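Local coordinates for protein diaminopimelate decarboxylase (Psychromonas ingrahamii, PDB 4XG1) that probably catalyses the pyridoxal 5'-phosphate-dependent decarboxylation of meso-2,6-diaminopimelate to L-lysine, the closing step of lysine biosynthesis, at residues Glu15-Glu20 and Ile393-Glu398; Gln43-Ala48 and Pro251-Tyr256; Pro244-Thr249 and Ser318-Ile323; Val285-Val290 and Gly365-Ile370. One frame throughout, in Å; residues are numbered along the deposited sequence.

Interaction 1 (Glu15-Glu20 and Ile393-Glu398); sequences EGLPVE and ILVDGE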
loop_
_atom_site.group_PDB
_atom_site.type_symbol
_atom_site.label_atom_id
_atom_site.label_comp_id
_atom_site.label_asym_id
_atom_site.label_seq_id
_atom_site.Cartn_x
_atom_site.Cartn_y
_atom_site.Cartn_z
ATOM N N GLU B 15 11.413 -9.061 24.776
ATOM C CA GLU B 15 12.637 -9.612 25.342
ATOM C C GLU B 15 12.835 -8.929 26.718
ATOM O O GLU B 15 11.887 -8.876 27.519
ATOM C CB GLU B 15 13.783 -9.441 24.357
ATOM C CG GLU B 15 13.494 -10.168 23.050
ATOM C CD GLU B 15 14.661 -10.226 22.082
ATOM O OE1 GLU B 15 15.820 -9.972 22.513
ATOM O OE2 GLU B 15 14.422 -10.516 20.884
ATOM N N GLY B 16 13.984 -8.322 26.958
ATOM C CA GLY B 16 14.257 -7.719 28.249
ATOM C C GLY B 16 13.692 -6.332 28.514
ATOM O O GLY B 16 13.860 -5.808 29.606
ATOM N N LEU B 17 12.996 -5.733 27.550
ATOM C CA LEU B 17 12.594 -4.348 27.694
ATOM C C LEU B 17 11.091 -4.166 27.765
ATOM O O LEU B 17 10.321 -4.819 27.037
ATOM C CB LEU B 17 13.142 -3.539 26.544
ATOM C CG LEU B 17 14.634 -3.225 26.529
ATOM C CD1 LEU B 17 14.956 -2.486 25.231
ATOM C CD2 LEU B 17 15.060 -2.377 27.727
ATOM N N PRO B 18 10.649 -3.293 28.652
ATOM C CA PRO B 18 9.262 -2.878 28.571
ATOM C C PRO B 18 8.989 -2.148 27.235
ATOM O O PRO B 18 9.782 -1.319 26.808
ATOM C CB PRO B 18 9.084 -1.906 29.755
ATOM C CG PRO B 18 10.406 -1.793 30.412
ATOM C CD PRO B 18 11.438 -2.494 29.590
ATOM N N VAL B 19 7.852 -2.447 26.629
ATOM C CA VAL B 19 7.491 -1.840 25.380
ATOM C C VAL B 19 7.287 -0.352 25.588
ATOM O O VAL B 19 7.709 0.424 24.779
ATOM C CB VAL B 19 6.252 -2.529 24.791
ATOM C CG1 VAL B 19 5.680 -1.744 23.625
ATOM C CG2 VAL B 19 6.606 -3.947 24.355
ATOM N N GLU B 20 6.681 0.051 26.694
ATOM C CA GLU B 20 6.454 1.471 26.963
ATOM C C GLU B 20 7.759 2.261 26.914
ATOM O O GLU B 20 7.760 3.435 26.589
ATOM C CB GLU B 20 5.773 1.674 28.318
ATOM C CG GLU B 20 6.684 1.544 29.535
ATOM C CD GLU B 20 5.930 1.619 30.865
ATOM O OE1 GLU B 20 6.415 1.048 31.868
ATOM O OE2 GLU B 20 4.849 2.250 30.918
ATOM N N ILE B 393 12.035 -0.502 15.082
ATOM C CA ILE B 393 12.957 -0.724 16.176
ATOM C C ILE B 393 13.209 -2.184 16.385
ATOM O O ILE B 393 12.281 -2.987 16.437
ATOM C CB ILE B 393 12.350 -0.204 17.459
ATOM C CG1 ILE B 393 12.104 1.280 17.322
ATOM C CG2 ILE B 393 13.293 -0.417 18.651
ATOM C CD1 ILE B 393 11.216 1.817 18.421
ATOM N N LEU B 394 14.469 -2.530 16.545
ATOM C CA LEU B 394 14.865 -3.906 16.782
ATOM C C LEU B 394 15.392 -4.051 18.200
ATOM O O LEU B 394 16.373 -3.390 18.565
ATOM C CB LEU B 394 15.966 -4.315 15.796
ATOM C CG LEU B 394 16.339 -5.801 15.828
ATOM C CD1 LEU B 394 15.133 -6.730 15.722
ATOM C CD2 LEU B 394 17.278 -6.102 14.694
ATOM N N VAL B 395 14.755 -4.925 18.964
ATOM C CA VAL B 395 15.149 -5.181 20.322
ATOM C C VAL B 395 16.019 -6.424 20.451
ATOM O O VAL B 395 15.725 -7.484 19.890
ATOM C CB VAL B 395 13.962 -5.355 21.236
ATOM C CG1 VAL B 395 14.437 -5.721 22.639
ATOM C CG2 VAL B 395 13.170 -4.067 21.295
ATOM N N ASP B 396 17.128 -6.255 21.179
ATOM C CA ASP B 396 18.064 -7.330 21.460
ATOM C C ASP B 396 18.343 -7.371 22.964
ATOM O O ASP B 396 19.025 -6.498 23.512
ATOM C CB ASP B 396 19.357 -7.109 20.700
ATOM C CG ASP B 396 20.268 -8.281 20.813
ATOM O OD1 ASP B 396 19.908 -9.198 21.618
ATOM O OD2 ASP B 396 21.305 -8.314 20.077
ATOM N N GLY B 397 17.794 -8.369 23.625
ATOM C CA GLY B 397 17.942 -8.491 25.056
ATOM C C GLY B 397 17.425 -7.280 25.779
ATOM O O GLY B 397 16.224 -7.097 25.927
ATOM N N GLU B 398 18.349 -6.428 26.202
ATOM C CA GLU B 398 18.000 -5.194 26.908
ATOM C C GLU B 398 18.369 -3.946 26.113
ATOM O O GLU B 398 18.289 -2.838 26.637
ATOM C CB GLU B 398 18.660 -5.173 28.294
ATOM C CG GLU B 398 17.652 -5.230 29.433
ATOM C CD GLU B 398 18.269 -5.172 30.824
ATOM O OE1 GLU B 398 19.138 -6.035 31.107
ATOM O OE2 GLU B 398 17.846 -4.292 31.631
#
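E15, G16 and L17 clasp the turn of a beta hairpin by polar bonds on one flank and apolar packing on the other. The turn, G397 and E398, joins strand 391-396, which V395 and D396 end, to strand 399-404 of the sheet outside the TIM barrel, and the N-terminal segment lies across it just before helix 19-26. The carboxylate of E15 does the reaching. With its chain extended beyond CG (chi2 -171°), OE1 meets G397 N at 2.8 Å, nearly along its own C-O axis. In return, G16 N gives a bond to G397 O, also 2.8 Å, coming in tilted from the carbonyl plane. G397 is thus held at both its N-H and its C=O. A CB on G16 would run into that same carbonyl oxygen, and the positive phi of G397 by itself favours glycine there. On the apolar flank L17 CD1 rests 4.2 Å from V395 CG1, while L17 CD2 comes to 3.4 Å from the backbone oxygen E398 O. The other oxygen of E15, OE2, is bonded to S34 OG and A36 N. E15 OE1 and D396 OD1 are 4.3 Å apart, and the salt bridge from D396 to R35 probably offsets the mutual repulsion of the two carboxylates.

Interaction 2 (Gln43-Ala48 and Pro251-Tyr256); sequences QAFDSA and PEPAEY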
loop_
_atom_site.group_PDB
_atom_site.type_symbol
_atom_site.label_atom_id
_atom_site.label_comp_id
_atom_site.label_asym_id
_atom_site.label_seq_id
_atom_site.Cartn_x
_atom_site.Cartn_y
_atom_site.Cartn_z
ATOM N N GLN B 43 15.848 -20.580 12.738
ATOM C CA GLN B 43 16.516 -21.810 13.187
ATOM C C GLN B 43 15.566 -22.998 13.254
ATOM O O GLN B 43 15.917 -24.073 12.793
ATOM C CB GLN B 43 17.204 -21.600 14.539
ATOM C CG GLN B 43 18.672 -21.263 14.359
ATOM C CD GLN B 43 19.183 -20.294 15.390
ATOM O OE1 GLN B 43 18.486 -19.982 16.378
ATOM N NE2 GLN B 43 20.430 -19.861 15.214
ATOM N N ALA B 44 14.370 -22.785 13.799
ATOM C CA ALA B 44 13.333 -23.814 13.791
ATOM C C ALA B 44 13.227 -24.448 12.425
ATOM O O ALA B 44 13.203 -25.669 12.341
ATOM C CB ALA B 44 12.002 -23.248 14.199
ATOM N N PHE B 45 13.280 -23.645 11.366
ATOM C CA PHE B 45 13.284 -24.178 10.013
ATOM C C PHE B 45 14.590 -24.879 9.628
ATOM O O PHE B 45 14.596 -25.935 8.996
ATOM C CB PHE B 45 13.089 -23.046 8.977
ATOM C CG PHE B 45 11.648 -22.758 8.607
ATOM C CD1 PHE B 45 11.007 -23.556 7.713
ATOM C CD2 PHE B 45 10.967 -21.669 9.145
ATOM C CE1 PHE B 45 9.694 -23.321 7.365
ATOM C CE2 PHE B 45 9.651 -21.428 8.818
ATOM C CZ PHE B 45 9.013 -22.268 7.909
ATOM N N ASP B 46 15.712 -24.237 9.934
ATOM C CA ASP B 46 17.006 -24.719 9.494
ATOM C C ASP B 46 17.383 -26.034 10.178
ATOM O O ASP B 46 17.747 -27.006 9.524
ATOM C CB ASP B 46 18.059 -23.688 9.800
ATOM C CG ASP B 46 19.402 -24.042 9.218
ATOM O OD1 ASP B 46 19.487 -24.190 7.975
ATOM O OD2 ASP B 46 20.364 -24.130 10.034
ATOM N N SER B 47 17.259 -26.067 11.493
ATOM C CA SER B 47 17.575 -27.262 12.265
ATOM C C SER B 47 16.742 -28.419 11.746
ATOM O O SER B 47 17.295 -29.445 11.311
ATOM C CB SER B 47 17.280 -27.055 13.752
ATOM O OG SER B 47 18.163 -26.103 14.278
ATOM N N ALA B 48 15.421 -28.232 11.747
ATOM C CA ALA B 48 14.499 -29.277 11.372
ATOM C C ALA B 48 14.849 -29.913 10.039
ATOM O O ALA B 48 14.562 -31.084 9.833
ATOM C CB ALA B 48 13.090 -28.756 11.364
ATOM N N PRO B 251 0.680 -26.046 11.178
ATOM C CA PRO B 251 1.844 -26.784 11.562
ATOM C C PRO B 251 2.944 -25.811 11.902
ATOM O O PRO B 251 3.179 -24.871 11.146
ATOM C CB PRO B 251 2.223 -27.551 10.280
ATOM C CG PRO B 251 1.011 -27.535 9.423
ATOM C CD PRO B 251 0.261 -26.319 9.790
ATOM N N GLU B 252 3.670 -26.074 12.974
ATOM C CA GLU B 252 4.881 -25.321 13.215
ATOM C C GLU B 252 5.966 -25.766 12.277
ATOM O O GLU B 252 5.914 -26.867 11.747
ATOM C CB GLU B 252 5.278 -25.403 14.678
ATOM C CG GLU B 252 4.495 -24.383 15.495
ATOM C CD GLU B 252 4.367 -24.770 16.937
ATOM O OE1 GLU B 252 5.274 -25.494 17.428
ATOM O OE2 GLU B 252 3.364 -24.359 17.570
ATOM N N PRO B 253 6.948 -24.888 12.014
ATOM C CA PRO B 253 7.982 -25.154 11.028
ATOM C C PRO B 253 8.657 -26.516 11.147
ATOM O O PRO B 253 8.848 -27.204 10.131
ATOM C CB PRO B 253 9.009 -24.065 11.275
ATOM C CG PRO B 253 8.316 -23.007 12.015
ATOM C CD PRO B 253 7.046 -23.535 12.581
ATOM N N ALA B 254 9.026 -26.898 12.377
ATOM C CA ALA B 254 9.615 -28.224 12.649
ATOM C C ALA B 254 8.776 -29.358 12.044
ATOM O O ALA B 254 9.282 -30.139 11.254
ATOM C CB ALA B 254 9.749 -28.433 14.148
ATOM N N GLU B 255 7.496 -29.409 12.400
ATOM C CA GLU B 255 6.552 -30.444 11.898
ATOM C C GLU B 255 6.394 -30.453 10.378
ATOM O O GLU B 255 6.383 -31.516 9.725
ATOM C CB GLU B 255 5.183 -30.208 12.496
ATOM C CG GLU B 255 5.192 -30.121 14.013
ATOM C CD GLU B 255 4.014 -29.370 14.611
ATOM O OE1 GLU B 255 3.110 -28.950 13.858
ATOM O OE2 GLU B 255 3.989 -29.197 15.855
ATOM N N TYR B 256 6.259 -29.255 9.819
ATOM C CA TYR B 256 6.174 -29.076 8.385
ATOM C C TYR B 256 7.381 -29.626 7.699
ATOM O O TYR B 256 7.264 -30.303 6.657
ATOM C CB TYR B 256 6.014 -27.569 8.080
ATOM C CG TYR B 256 6.541 -27.027 6.752
ATOM C CD1 TYR B 256 5.766 -27.053 5.618
ATOM C CD2 TYR B 256 7.784 -26.429 6.656
ATOM C CE1 TYR B 256 6.218 -26.493 4.403
ATOM C CE2 TYR B 256 8.239 -25.895 5.442
ATOM C CZ TYR B 256 7.441 -25.910 4.326
ATOM O OH TYR B 256 7.868 -25.366 3.118
#
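S47 N to Q43 O, at 2.7 Å, is the shortest polar bond here, and S47 OG adds a weak second one to the same carbonyl; both lie within helix 35-49, whose A44, F45 and A48 meet P253, A254 and Y256 at the start of helix 253-262. Two helices of the TIM-barrel domain pack here, and the contact between them is entirely apolar. F45 carries it. P253 CB sits over the centre of its ring in a CH-pi contact, 3.6 Å from the centroid and 10° off the normal. At the ring's edge, in its plane, Y256 CE2 approaches F45 CE1 to 3.5 Å, with the two ring planes 78° apart. Y256 also packs edge-to-face against F211, and F45 reaches P275, a predicted cofactor-binding residue. With an alanine here in place of F45, P253 CB would probably lose the ring face it rests on and Y256 the edge beside it, opening a gap next to P275. The second helix begins with half of a capping box: E252, at the N-cap, gives its N-H to E255 OE1 from above the carboxylate plane. Further along, the helices come together without long side chains, A48 CB lying 3.7 Å from A254 CA.

Interaction 3 (Pro244-Thr249 and Ser318-Ile323); sequences PYDDET and SAWQNI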
loop_
_atom_site.group_PDB
_atom_site.type_symbol
_atom_site.label_atom_id
_atom_site.label_comp_id
_atom_site.label_asym_id
_atom_site.label_seq_id
_atom_site.Cartn_x
_atom_site.Cartn_y
_atom_site.Cartn_z
ATOM N N PRO B 244 -0.411 -18.490 13.379
ATOM C CA PRO B 244 -1.575 -18.120 14.206
ATOM C C PRO B 244 -1.744 -16.621 14.356
ATOM O O PRO B 244 -0.883 -15.958 14.967
ATOM C CB PRO B 244 -1.261 -18.760 15.576
ATOM C CG PRO B 244 0.231 -18.851 15.632
ATOM C CD PRO B 244 0.663 -19.117 14.195
ATOM N N TYR B 245 -2.816 -16.088 13.760
ATOM C CA TYR B 245 -3.202 -14.688 13.904
ATOM C C TYR B 245 -4.276 -14.544 14.986
ATOM O O TYR B 245 -4.170 -13.687 15.862
ATOM C CB TYR B 245 -3.737 -14.122 12.558
ATOM C CG TYR B 245 -2.651 -13.783 11.553
ATOM C CD1 TYR B 245 -1.866 -12.638 11.711
ATOM C CD2 TYR B 245 -2.399 -14.611 10.453
ATOM C CE1 TYR B 245 -0.859 -12.339 10.808
ATOM C CE2 TYR B 245 -1.385 -14.308 9.546
ATOM C CZ TYR B 245 -0.628 -13.166 9.738
ATOM O OH TYR B 245 0.345 -12.835 8.844
ATOM N N ASP B 246 -5.331 -15.349 14.847
ATOM C CA ASP B 246 -6.491 -15.396 15.742
ATOM C C ASP B 246 -6.507 -16.774 16.430
ATOM O O ASP B 246 -5.838 -16.971 17.452
ATOM C CB ASP B 246 -7.767 -15.142 14.921
ATOM C CG ASP B 246 -9.046 -15.028 15.783
ATOM O OD1 ASP B 246 -8.987 -15.197 17.023
ATOM O OD2 ASP B 246 -10.125 -14.713 15.218
ATOM N N ASP B 247 -7.181 -17.744 15.797
ATOM C CA ASP B 247 -7.483 -19.057 16.369
ATOM C C ASP B 247 -6.904 -20.222 15.542
ATOM O O ASP B 247 -7.142 -21.391 15.852
ATOM C CB ASP B 247 -9.007 -19.213 16.514
ATOM C CG ASP B 247 -9.751 -19.115 15.172
ATOM O OD1 ASP B 247 -9.127 -18.716 14.164
ATOM O OD2 ASP B 247 -10.968 -19.423 15.123
ATOM N N GLU B 248 -6.101 -19.910 14.534
ATOM C CA GLU B 248 -5.586 -20.930 13.619
ATOM C C GLU B 248 -4.522 -21.791 14.326
ATOM O O GLU B 248 -3.846 -21.321 15.240
ATOM C CB GLU B 248 -4.966 -20.278 12.360
ATOM C CG GLU B 248 -5.910 -19.422 11.537
ATOM C CD GLU B 248 -5.900 -17.916 11.889
ATOM O OE1 GLU B 248 -5.382 -17.506 12.944
ATOM O OE2 GLU B 248 -6.456 -17.126 11.095
ATOM N N THR B 249 -4.315 -23.003 13.825
ATOM C CA THR B 249 -3.284 -23.896 14.350
ATOM C C THR B 249 -2.538 -24.510 13.188
ATOM O O THR B 249 -2.707 -25.693 12.899
ATOM C CB THR B 249 -3.909 -25.040 15.174
ATOM O OG1 THR B 249 -4.901 -25.709 14.381
ATOM C CG2 THR B 249 -4.569 -24.511 16.459
ATOM N N SER B 318 -9.185 -7.898 5.050
ATOM C CA SER B 318 -9.941 -8.177 6.299
ATOM C C SER B 318 -9.166 -9.083 7.226
ATOM O O SER B 318 -9.736 -9.962 7.851
ATOM C CB SER B 318 -11.305 -8.828 6.021
ATOM O OG SER B 318 -12.052 -8.060 5.068
ATOM N N ALA B 319 -7.864 -8.890 7.307
ATOM C CA ALA B 319 -7.096 -9.695 8.201
ATOM C C ALA B 319 -7.465 -9.347 9.603
ATOM O O ALA B 319 -7.763 -8.177 9.920
ATOM C CB ALA B 319 -5.602 -9.466 7.980
ATOM N N TRP B 320 -7.459 -10.367 10.455
ATOM C CA TRP B 320 -7.702 -10.200 11.885
ATOM C C TRP B 320 -6.361 -10.201 12.554
ATOM O O TRP B 320 -5.615 -11.116 12.428
ATOM C CB TRP B 320 -8.579 -11.327 12.426
ATOM C CG TRP B 320 -9.206 -11.015 13.808
ATOM C CD1 TRP B 320 -10.440 -10.459 14.043
ATOM C CD2 TRP B 320 -8.585 -11.185 15.085
ATOM N NE1 TRP B 320 -10.623 -10.277 15.393
ATOM C CE2 TRP B 320 -9.510 -10.717 16.062
ATOM C CE3 TRP B 320 -7.357 -11.690 15.495
ATOM C CZ2 TRP B 320 -9.249 -10.739 17.431
ATOM C CZ3 TRP B 320 -7.087 -11.736 16.877
ATOM C CH2 TRP B 320 -8.046 -11.260 17.831
ATOM N N GLN B 321 -6.036 -9.107 13.196
ATOM C CA GLN B 321 -4.783 -8.935 13.875
ATOM C C GLN B 321 -5.126 -8.618 15.346
ATOM O O GLN B 321 -5.955 -7.747 15.632
ATOM C CB GLN B 321 -4.072 -7.757 13.215
ATOM C CG GLN B 321 -2.657 -8.084 12.799
ATOM C CD GLN B 321 -2.369 -8.370 11.348
ATOM O OE1 GLN B 321 -3.108 -8.107 10.419
ATOM N NE2 GLN B 321 -1.225 -8.945 11.167
ATOM N N ASN B 322 -4.599 -9.399 16.274
ATOM C CA ASN B 322 -4.943 -9.232 17.663
ATOM C C ASN B 322 -4.444 -7.858 18.145
ATOM O O ASN B 322 -3.344 -7.448 17.804
ATOM C CB ASN B 322 -4.318 -10.362 18.493
ATOM C CG ASN B 322 -4.887 -10.446 19.909
ATOM O OD1 ASN B 322 -5.993 -9.999 20.190
ATOM N ND2 ASN B 322 -4.137 -11.048 20.785
ATOM N N ILE B 323 -5.262 -7.177 18.940
ATOM C CA ILE B 323 -4.942 -5.868 19.483
ATOM C C ILE B 323 -5.072 -5.929 21.010
ATOM O O ILE B 323 -6.162 -6.171 21.529
ATOM C CB ILE B 323 -5.867 -4.800 18.924
ATOM C CG1 ILE B 323 -5.791 -4.802 17.390
ATOM C CG2 ILE B 323 -5.481 -3.434 19.474
ATOM C CD1 ILE B 323 -6.693 -3.780 16.694
HETATM O O HOH W 1 -2.289 -11.578 15.905
#
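Y245 and D246 lie against W320 and Q321 where two irregular loops meet, one following strand 234-236 of the TIM barrel and the other running from helix 313-317 to strand 323-325 outside it. D246 has CG anti to the backbone N (chi1 -174°), which lays its carboxylate flat over the indole of W320. The two planes are only 17° apart, with D246 OD2 3.8 Å above the ring, while D246 CB comes to 3.5 Å from W320 CE3. R358 makes a cation-pi contact with the same indole, which probably makes the stacked carboxylate easier to accommodate. Y245 takes a different course: its CG stands beside the backbone N, and the ring runs alongside the Q321 side chain. Q321 bends at chi2 (102°), bringing NE2 to 3.4 Å from Y245 CE1; the amide and ring planes are steeply inclined, and the approach is oblique. The far end of Y245 bonds through OH to R277, predicted to bind substrate, so the contact borders the active site. Within the first loop, E248 OE1 grips two backbone N-H groups, those of Y245 and D246, and steadies the bend. One water joins the loops, donating to Y245 O at 2.8 Å and accepting from N322 N at 3.2 Å.

Interaction 4 (Val285-Val290 and Gly365-Ile370); sequences VLVTKV and GDYLVI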
loop_
_atom_site.group_PDB
_atom_site.type_symbol
_atom_site.label_atom_id
_atom_site.label_comp_id
_atom_site.label_asym_id
_atom_site.label_seq_id
_atom_site.Cartn_x
_atom_site.Cartn_y
_atom_site.Cartn_z
ATOM N N VAL B 285 5.553 -6.355 16.348
ATOM C CA VAL B 285 4.302 -5.726 16.640
ATOM C C VAL B 285 4.299 -4.287 16.158
ATOM O O VAL B 285 5.358 -3.727 15.818
ATOM C CB VAL B 285 4.016 -5.734 18.154
ATOM C CG1 VAL B 285 3.996 -7.172 18.647
ATOM C CG2 VAL B 285 5.054 -4.942 18.927
ATOM N N LEU B 286 3.110 -3.691 16.146
ATOM C CA LEU B 286 2.966 -2.284 15.845
ATOM C C LEU B 286 2.289 -1.595 17.004
ATOM O O LEU B 286 1.169 -1.952 17.389
ATOM C CB LEU B 286 2.124 -2.090 14.602
ATOM C CG LEU B 286 1.752 -0.638 14.216
ATOM C CD1 LEU B 286 2.993 0.185 13.962
ATOM C CD2 LEU B 286 0.854 -0.612 12.994
ATOM N N VAL B 287 2.971 -0.600 17.566
ATOM C CA VAL B 287 2.471 0.098 18.748
ATOM C C VAL B 287 1.863 1.416 18.329
ATOM O O VAL B 287 2.438 2.115 17.485
ATOM C CB VAL B 287 3.602 0.406 19.723
ATOM C CG1 VAL B 287 3.027 0.951 21.020
ATOM C CG2 VAL B 287 4.436 -0.836 19.970
ATOM N N THR B 288 0.726 1.757 18.919
ATOM C CA THR B 288 0.035 2.958 18.543
ATOM C C THR B 288 -0.625 3.571 19.765
ATOM O O THR B 288 -0.923 2.892 20.731
ATOM C CB THR B 288 -0.996 2.658 17.450
ATOM O OG1 THR B 288 -1.686 3.858 17.083
ATOM C CG2 THR B 288 -1.992 1.639 17.936
ATOM N N LYS B 289 -0.887 4.861 19.706
ATOM C CA LYS B 289 -1.437 5.597 20.818
ATOM C C LYS B 289 -2.891 5.962 20.520
ATOM O O LYS B 289 -3.232 6.367 19.392
ATOM C CB LYS B 289 -0.628 6.864 21.008
ATOM C CG LYS B 289 -1.115 7.808 22.109
ATOM C CD LYS B 289 -0.277 9.087 22.120
ATOM C CE LYS B 289 -1.162 10.319 22.291
ATOM N NZ LYS B 289 -0.650 11.481 21.510
ATOM N N VAL B 290 -3.756 5.794 21.517
ATOM C CA VAL B 290 -5.156 6.183 21.394
ATOM C C VAL B 290 -5.218 7.703 21.482
ATOM O O VAL B 290 -4.744 8.296 22.463
ATOM C CB VAL B 290 -5.999 5.582 22.548
ATOM C CG1 VAL B 290 -7.440 6.032 22.446
ATOM C CG2 VAL B 290 -5.935 4.062 22.524
ATOM N N GLY B 365 -5.057 8.366 25.424
ATOM C CA GLY B 365 -3.648 8.429 25.784
ATOM C C GLY B 365 -3.000 7.104 25.951
ATOM O O GLY B 365 -1.785 7.008 25.962
ATOM N N ASP B 366 -3.787 6.053 26.074
ATOM C CA ASP B 366 -3.222 4.691 26.204
ATOM C C ASP B 366 -2.516 4.215 24.921
ATOM O O ASP B 366 -2.920 4.567 23.814
ATOM C CB ASP B 366 -4.344 3.688 26.520
ATOM C CG ASP B 366 -4.791 3.726 27.969
ATOM O OD1 ASP B 366 -3.974 4.122 28.833
ATOM O OD2 ASP B 366 -5.979 3.353 28.249
ATOM N N TYR B 367 -1.544 3.335 25.101
ATOM C CA TYR B 367 -0.883 2.662 24.016
ATOM C C TYR B 367 -1.476 1.266 23.761
ATOM O O TYR B 367 -1.708 0.505 24.689
ATOM C CB TYR B 367 0.592 2.496 24.334
ATOM C CG TYR B 367 1.348 3.772 24.283
ATOM C CD1 TYR B 367 1.443 4.489 23.103
ATOM C CD2 TYR B 367 2.003 4.260 25.393
ATOM C CE1 TYR B 367 2.153 5.678 23.032
ATOM C CE2 TYR B 367 2.713 5.446 25.338
ATOM C CZ TYR B 367 2.779 6.156 24.145
ATOM O OH TYR B 367 3.481 7.332 24.064
ATOM N N LEU B 368 -1.713 0.931 22.494
ATOM C CA LEU B 368 -2.130 -0.412 22.089
ATOM C C LEU B 368 -1.095 -1.055 21.197
ATOM O O LEU B 368 -0.322 -0.394 20.546
ATOM C CB LEU B 368 -3.434 -0.357 21.340
ATOM C CG LEU B 368 -4.629 0.133 22.133
ATOM C CD1 LEU B 368 -5.847 0.285 21.259
ATOM C CD2 LEU B 368 -4.899 -0.875 23.227
ATOM N N VAL B 369 -1.081 -2.370 21.212
ATOM C CA VAL B 369 -0.086 -3.161 20.506
ATOM C C VAL B 369 -0.887 -4.035 19.557
ATOM O O VAL B 369 -1.807 -4.734 19.976
ATOM C CB VAL B 369 0.717 -4.024 21.486
ATOM C CG1 VAL B 369 1.469 -5.123 20.783
ATOM C CG2 VAL B 369 1.673 -3.159 22.277
ATOM N N ILE B 370 -0.529 -3.983 18.278
ATOM C CA ILE B 370 -1.155 -4.805 17.249
ATOM C C ILE B 370 -0.177 -5.897 16.998
ATOM O O ILE B 370 0.975 -5.632 16.620
ATOM C CB ILE B 370 -1.362 -3.998 15.975
ATOM C CG1 ILE B 370 -2.181 -2.775 16.342
ATOM C CG2 ILE B 370 -2.096 -4.795 14.923
ATOM C CD1 ILE B 370 -2.020 -1.659 15.362
#
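L286 and I370 form the apolar centre, lying side by side with L286 CD2 3.9 Å from I370 CD1. The same methyl of I370 also meets T288 CG2 from a diagonal position, and further along V290 CG2 packs against L368 CD1 at 4.0 Å. On the opposite face V287 and V369 touch through their CG2 methyls, and V369 CG1 swings round to V285 CB, 3.7 Å away. V23 of helix 19-26 packs on V287 from that side. These side chains belong to an antiparallel ladder between strands 284-294 and 367-371, part of the mixed sheet outside the TIM barrel. L286 with I370 and T288 with L368 are hydrogen-bonded pairs, each with two bonds; V287 with V369 and K289 with Y367 are the non-hydrogen-bonded ones. Near the end of the ladder the ring of Y367 slants past the alkyl chain of K289, CE1 to CB 3.6 Å, and brings T288 O to its edge. A serine in place of Y367 would probably strip K289 of this apolar neighbour and leave its chain freer to turn. T288 holds OG1 anti to its own N (chi1 180°), where it bonds D305 OD1. The ladder then closes in the manner of a G1 bulge: V290 N reaches D366 O at 2.7 Å, while G365 N gives its hydrogen to V290 O at 3.0 Å. The backbone angles of G365 call for glycine. Beyond, D366 OD1 salt-bridges R336 and OD2 takes the N-H of A363.

Interaction 4 is the buried one, a strand ladder of backbone bonds with largely apolar faces; the other three are partly buried. Interaction 1 reaches the same sheet by way of strand 391-396, and the two touch where V19 CG1 meets V287 CG2, 4.0 Å apart. The chemistry of interaction 1 is instead a carboxylate and a backbone N-H gripping a turn. Interaction 3 also leans on interaction 4, through Q321 and I323 packed on strand 367-371, but its own loops meet by stacking and a water bridge. Interaction 2 lies wholly in the barrel domain and is apolar helix packing; its segment 251-256 closely follows 244-249, which meets the loop leading into strand 323-325 in interaction 3.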